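Sensor protein (Shewanella oneidensis, PDB 3LIC) is a putative transmembrane sensor histidine kinase whose extracellular PDC-fold domain probably detects an external signal and passes it to the kinase inside the cell. Local coordinates at residues Q213-K216 / N217-F220; V258-K262 / H263-A267. One frame throughout, in Å; residues are numbered along the deposited sequence. Where two conformers were deposited one is given.

Both contacts are local turns at the start of a helix, and both lie at the surface of the chain, each centred about 27 Å from its middle and on the same side of it. Contact 1 leads from a loop into helix 218-226, which packs by Phe220 on strands 230-235 and 241-248. Contact 2 leads from strand 255-261, a neighbour of strand 241-248 in the same five-stranded antiparallel sheet, into helix 262-268, which rests on the long helix 2-46. The centres of contact 1 and contact 2 are about 18 Å apart. Contact 1 is mainly polar, with one isoleucine pair beside its bonds; contact 2 has more apolar contact, Val260 with Leu265 and Lys262 with Phe266.

Contact 1: Q213-K216 / N217-F220; sequences QNIK and NIAF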
# COMPACT_ATOMS: atom_id res chain seq x y z
N GLN A 213 16.69 -18.12 10.88
CA GLN A 213 17.59 -19.18 11.26
C GLN A 213 18.22 -18.88 12.63
O GLN A 213 19.08 -19.64 13.10
CB GLN A 213 18.68 -19.42 10.20
CG GLN A 213 18.23 -20.19 8.94
CD GLN A 213 17.32 -21.41 9.26
OE1 GLN A 213 17.67 -22.29 10.07
NE2 GLN A 213 16.16 -21.47 8.59
N ASN A 214 17.81 -17.78 13.27
CA ASN A 214 18.41 -17.37 14.55
C ASN A 214 17.52 -17.74 15.74
O ASN A 214 16.36 -17.35 15.79
CB ASN A 214 18.78 -15.89 14.56
CG ASN A 214 19.25 -15.43 15.89
OD1 ASN A 214 18.99 -16.08 16.89
ND2 ASN A 214 19.92 -14.30 15.94
N ILE A 215 18.08 -18.52 16.66
CA ILE A 215 17.29 -19.08 17.79
C ILE A 215 16.42 -18.03 18.48
O ILE A 215 15.30 -18.30 18.84
CB ILE A 215 18.19 -19.76 18.88
CG1 ILE A 215 18.65 -21.11 18.38
CG2 ILE A 215 17.40 -19.98 20.17
CD1 ILE A 215 17.47 -21.94 17.81
N LYS A 216 16.97 -16.84 18.65
CA LYS A 216 16.26 -15.74 19.26
C LYS A 216 15.03 -15.28 18.51
O LYS A 216 14.12 -14.72 19.12
CB LYS A 216 17.22 -14.60 19.50
CG LYS A 216 18.44 -15.11 20.25
CD LYS A 216 19.44 -14.03 20.61
CE LYS A 216 20.71 -14.26 19.83
NZ LYS A 216 21.80 -13.40 20.36
N ASN A 217 14.93 -15.55 17.21
CA ASN A 217 13.79 -15.02 16.44
C ASN A 217 12.61 -15.92 16.31
O ASN A 217 11.61 -15.56 15.72
CB ASN A 217 14.21 -14.56 15.05
CG ASN A 217 15.20 -13.41 15.10
OD1 ASN A 217 15.35 -12.71 16.12
ND2 ASN A 217 15.91 -13.23 14.00
N ILE A 218 12.73 -17.11 16.88
CA ILE A 218 11.71 -18.12 16.68
C ILE A 218 10.34 -17.64 17.08
O ILE A 218 9.40 -17.78 16.30
CB ILE A 218 12.04 -19.43 17.42
CG1 ILE A 218 13.35 -20.00 16.86
CG2 ILE A 218 10.80 -20.42 17.37
CD1 ILE A 218 13.79 -21.33 17.52
N ALA A 219 10.20 -17.09 18.30
CA ALA A 219 8.87 -16.68 18.76
C ALA A 219 8.32 -15.53 17.89
O ALA A 219 7.12 -15.46 17.62
CB ALA A 219 8.87 -16.30 20.25
N PHE A 220 9.20 -14.62 17.47
CA PHE A 220 8.75 -13.55 16.58
C PHE A 220 8.30 -14.19 15.26
O PHE A 220 7.20 -13.92 14.76
CB PHE A 220 9.87 -12.50 16.39
CG PHE A 220 9.42 -11.27 15.65
CD1 PHE A 220 8.25 -10.64 15.99
CD2 PHE A 220 10.19 -10.75 14.59
CE1 PHE A 220 7.81 -9.51 15.33
CE2 PHE A 220 9.76 -9.61 13.90
CZ PHE A 220 8.56 -8.98 14.28
O HOH W 1 11.23 -14.08 18.66
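Asn214 and Asn217 carry most of the polar part of this turn. The backbone O of Asn214 accepts from N of Asn217 at 2.7 Å, with the donor lying well above the carbonyl plane, 40° out of it. With its CG turned anti to its own N (chi1 174°), Asn214 also brings OD1 to the backbone N of Lys216, 2.8 Å away; the bend at hydrogen is moderate. Its side-chain and backbone oxygens thus take the N-H groups of two consecutive residues, Lys216 and Asn217. A weaker backbone bond, N of Ile218 to O of Ile215, is 3.4 Å long and carries the chain into the helix.

The amide of Asn217 is buried and directed elsewhere: its ND2 donates to the backbone O of Asp211 and its OD1 accepts from N of Val235, which ties the turn to the preceding loop and to the end of strand 230-235. Water 1 donates to O of Lys216, 3.0 Å away.

The apolar share belongs to two isoleucines on the surface, which run side by side in the same direction. CD1 of Ile215 meets CD1 of Ile218 at 3.7 Å, while CG1 of Ile218 lies 3.3 Å from the backbone O of Ile215. CG1 of Ile218 stands anti to the carbonyl carbon (chi1 -62°), a setting that takes the branch back over the preceding turn.

The OD1-to-N bond two residues on makes Asn214 the head of an Asx turn, here at the entry to helix 218-226 of the PDC-type sensor domain.

Contact 2: V258-K262 / H263-A267; sequences VMVPK and HELFA
The backbone O of Lys262 accepts from N of Phe266 at 2.9 Å, an almost straight bond (175°). The same oxygen lies at the edge of the Phe266 ring, near its plane, 3.1 Å from CD1. One residue earlier, O of Pro261 accepts from N of Leu265 at 3.0 Å. Pro261 occupies the N-cap position, so these bonds open the helix directly at the end of the strand.

Leu265 and Glu264 reach back to Val260 of the strand, while Phe266 meets Lys262. Leu265 crosses Val260 at about a right angle, CG against CB at 3.5 Å, and Glu264 likewise lays its carboxylate against Val260 CG1, with CD 3.5 Å away. The methylenes of Lys262 run past the phenyl of Phe266, CG coming to 3.3 Å from CE1. In one of the two conformers of His263, CB of Pro261 sits over one face of the imidazole, offset toward its rim, a tentative CH-pi contact 3.8 Å from the ring centroid.

Beyond the turn, OE2 of Glu264 forms a salt bridge with Arg182, and the Phe266 ring meets Tyr3 and packs on Ile6 and Leu10 of helix 2-46.

The short strand and helix segments run at 80° to each other, a sharp corner. The chemistry implies a division of labour: the backbone bonds build the first helical turn, and the contact of Val260 with Leu265 packs that turn against the end of the strand. The salt bridge of Glu264 ties the helix to Arg182, whose backbone pairs with Met259 of the same strand.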
# COMPACT_ATOMS: atom_id res chain seq x y z
N VAL A 258 5.31 -2.66 15.24
CA VAL A 258 6.09 -1.58 15.87
C VAL A 258 7.23 -2.21 16.69
O VAL A 258 7.01 -3.10 17.49
CB VAL A 258 5.21 -0.72 16.82
CG1 VAL A 258 6.06 0.41 17.46
CG2 VAL A 258 3.97 -0.16 16.06
N MSE A 259 8.44 -1.76 16.47
CA MSE A 259 9.62 -2.36 17.09
C MSE A 259 10.55 -1.22 17.42
O MSE A 259 10.71 -0.31 16.60
CB MSE A 259 10.28 -3.33 16.14
CG MSE A 259 10.89 -2.66 14.97
SE MSE A 259 10.90 -3.81 13.36
CE MSE A 259 9.30 -3.08 12.53
N VAL A 260 11.15 -1.25 18.62
CA VAL A 260 12.14 -0.24 19.02
C VAL A 260 13.33 -0.97 19.67
O VAL A 260 13.15 -1.98 20.35
CB VAL A 260 11.51 0.76 20.02
CG1 VAL A 260 12.49 1.94 20.37
CG2 VAL A 260 10.17 1.28 19.50
N PRO A 261 14.56 -0.52 19.40
CA PRO A 261 15.66 -1.27 20.04
C PRO A 261 15.47 -1.30 21.55
O PRO A 261 15.02 -0.32 22.14
CB PRO A 261 16.91 -0.49 19.69
CG PRO A 261 16.49 0.26 18.30
CD PRO A 261 15.02 0.55 18.47
N LYS A 262 15.75 -2.45 22.16
CA LYS A 262 15.58 -2.59 23.59
C LYS A 262 16.41 -1.59 24.44
O LYS A 262 15.90 -1.07 25.44
CB LYS A 262 15.93 -4.03 24.02
CG LYS A 262 15.60 -4.26 25.46
CD LYS A 262 15.71 -5.74 25.82
CE LYS A 262 17.18 -6.10 26.15
NZ LYS A 262 17.42 -7.58 26.36
N HIS A 263 17.68 -1.34 24.09
CA HIS A 263 18.54 -0.40 24.85
C HIS A 263 17.84 0.94 25.02
O HIS A 263 17.79 1.53 26.11
CB HIS A 263 19.94 -0.20 24.17
CG HIS A 263 19.92 0.26 22.73
ND1 HIS A 263 19.69 1.58 22.36
CD2 HIS A 263 20.21 -0.40 21.58
CE1 HIS A 263 19.79 1.69 21.05
NE2 HIS A 263 20.11 0.51 20.55
N GLU A 264 17.31 1.39 23.90
CA GLU A 264 16.62 2.67 23.78
C GLU A 264 15.30 2.63 24.55
O GLU A 264 14.96 3.58 25.25
CB GLU A 264 16.36 3.00 22.29
CG GLU A 264 15.26 4.00 22.10
CD GLU A 264 14.96 4.36 20.61
OE1 GLU A 264 15.70 3.93 19.68
OE2 GLU A 264 13.99 5.11 20.42
N LEU A 265 14.53 1.55 24.43
CA LEU A 265 13.29 1.53 25.21
C LEU A 265 13.59 1.61 26.72
O LEU A 265 12.95 2.41 27.45
CB LEU A 265 12.39 0.33 24.88
CG LEU A 265 11.71 0.35 23.53
CD1 LEU A 265 11.03 -1.00 23.27
CD2 LEU A 265 10.69 1.52 23.50
N PHE A 266 14.55 0.77 27.19
CA PHE A 266 14.99 0.84 28.61
C PHE A 266 15.58 2.21 29.00
O PHE A 266 15.16 2.80 29.98
CB PHE A 266 15.93 -0.32 29.00
CG PHE A 266 15.21 -1.64 29.16
CD1 PHE A 266 14.66 -2.29 28.06
CD2 PHE A 266 15.04 -2.21 30.43
CE1 PHE A 266 13.96 -3.52 28.21
CE2 PHE A 266 14.34 -3.47 30.57
CZ PHE A 266 13.80 -4.11 29.47
N ALA A 267 16.49 2.76 28.20
CA ALA A 267 17.01 4.12 28.52
C ALA A 267 15.90 5.17 28.84
O ALA A 267 16.01 5.83 29.88
CB ALA A 267 17.98 4.62 27.47